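Local coordinates for SH3 domain-containing protein (Dictyostelium discoideum, PDB 4NQI) that drives membrane remodelling in osmoregulation, phagocytosis and cytokinesis, its inverse BAR (I-BAR) domain probably binding phosphatidylinositol lipids, at residues L57-A60 against D61-T64. Residues are numbered along the deposited sequence; the frame is centred on the assembly and turned at random.
Sequences LVLA and DTLT
Thr-62 turns its hydroxyl back along the helix onto Leu-59, OG1 donating to Leu-59 O at 2.7 Å. A chi1 of 68° makes this possible by setting OG1 between the threonine's own N and C, while CG2 comes to within 3.2 Å of Val-58 O. The same Leu-59 carbonyl also receives the backbone N-H of Leu-63 at 3.2 Å from N to O, and is thus gripped twice; the hydroxyl meets it at a C=O...OG1 angle of 126°, the amide at a straighter 154°. Beside this pair, Leu-59 CD1 reaches OG1 at 3.9 Å, an oblique van der Waals contact. A valine in place of Thr-62 would probably cost Leu-59 O its hydroxyl donor, with the bond from Leu-63 N still in place.

This exemplifies a familiar helical motif, a threonine hydroxyl sharing the carbonyl of residue i-3 or i-4 with a backbone N-H. Thr-62 uses the carbonyl three back, Thr-64 the one four back: Ala-60 O takes Thr-64 N at 3.1 Å and Thr-64 OG1 at 3.2 Å, the latter from well above the carbonyl plane. The same i to i+4 ladder includes Asp-61 N to Leu-57 O and Thr-62 N to Val-58 O.

The turns lie near the end of helix 15-64 in the I-BAR domain, where Thr-64 O accepts a hydrogen bond from Thr-67 OG1. Leu-63 packs on Leu-81 and Ala-82 of helix 72-140 and also on Phe-191 of the second subunit, whose Ala-41 and Val-38 meet Leu-59 and Thr-62, so this helix joins its own bundle to the dimer partner.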
loop_
_atom_site.group_PDB
_atom_site.type_symbol
_atom_site.label_atom_id
_atom_site.label_comp_id
_atom_site.label_asym_id
_atom_site.label_seq_id
_atom_site.Cartn_x
_atom_site.Cartn_y
_atom_site.Cartn_z
ATOM N N LEU B 57 2.457 -9.906 -8.184
ATOM C CA LEU B 57 1.977 -10.677 -9.329
ATOM C C LEU B 57 2.569 -12.087 -9.365
ATOM O O LEU B 57 1.864 -13.055 -9.673
ATOM C CB LEU B 57 2.279 -9.934 -10.632
ATOM C CG LEU B 57 1.588 -8.577 -10.775
ATOM C CD1 LEU B 57 1.996 -7.880 -12.061
ATOM C CD2 LEU B 57 0.082 -8.750 -10.725
ATOM N N VAL B 58 3.861 -12.194 -9.061
ATOM C CA VAL B 58 4.519 -13.490 -8.951
ATOM C C VAL B 58 3.819 -14.333 -7.889
ATOM O O VAL B 58 3.523 -15.508 -8.115
ATOM C CB VAL B 58 6.006 -13.337 -8.585
ATOM C CG1 VAL B 58 6.657 -14.700 -8.394
ATOM C CG2 VAL B 58 6.739 -12.542 -9.657
ATOM N N LEU B 59 3.546 -13.717 -6.739
ATOM C CA LEU B 59 2.825 -14.385 -5.656
ATOM C C LEU B 59 1.456 -14.873 -6.122
ATOM O O LEU B 59 1.066 -16.007 -5.839
ATOM C CB LEU B 59 2.677 -13.454 -4.449
ATOM C CG LEU B 59 1.786 -13.949 -3.304
ATOM C CD1 LEU B 59 2.270 -15.289 -2.768
ATOM C CD2 LEU B 59 1.713 -12.924 -2.180
ATOM N N ALA B 60 0.740 -14.013 -6.840
ATOM C CA ALA B 60 -0.549 -14.380 -7.419
ATOM C C ALA B 60 -0.434 -15.610 -8.325
ATOM O O ALA B 60 -1.286 -16.500 -8.281
ATOM C CB ALA B 60 -1.137 -13.206 -8.186
ATOM N N ASP B 61 0.620 -15.654 -9.138
ATOM C CA ASP B 61 0.825 -16.760 -10.072
ATOM C C ASP B 61 1.102 -18.084 -9.362
ATOM O O ASP B 61 0.641 -19.137 -9.807
ATOM C CB ASP B 61 1.956 -16.439 -11.054
ATOM C CG ASP B 61 2.141 -17.521 -12.107
ATOM O OD1 ASP B 61 1.372 -17.533 -13.091
ATOM O OD2 ASP B 61 3.058 -18.357 -11.955
ATOM N N THR B 62 1.854 -18.030 -8.263
ATOM C CA THR B 62 2.146 -19.232 -7.482
ATOM C C THR B 62 0.872 -19.803 -6.866
ATOM O O THR B 62 0.737 -21.016 -6.715
ATOM C CB THR B 62 3.193 -18.974 -6.370
ATOM O OG1 THR B 62 2.638 -18.121 -5.361
ATOM C CG2 THR B 62 4.441 -18.329 -6.947
ATOM N N LEU B 63 -0.058 -18.921 -6.513
ATOM C CA LEU B 63 -1.342 -19.339 -5.958
ATOM C C LEU B 63 -2.216 -19.979 -7.035
ATOM O O LEU B 63 -2.915 -20.961 -6.773
ATOM C CB LEU B 63 -2.065 -18.150 -5.319
ATOM C CG LEU B 63 -1.422 -17.589 -4.048
ATOM C CD1 LEU B 63 -2.070 -16.278 -3.634
ATOM C CD2 LEU B 63 -1.523 -18.595 -2.916
ATOM N N THR B 64 -2.171 -19.419 -8.242
ATOM C CA THR B 64 -2.889 -19.978 -9.386
ATOM C C THR B 64 -2.385 -21.385 -9.698
ATOM O O THR B 64 -3.172 -22.275 -10.022
ATOM C CB THR B 64 -2.738 -19.086 -10.640
ATOM O OG1 THR B 64 -3.334 -17.807 -10.395
ATOM C CG2 THR B 64 -3.418 -19.720 -11.838
#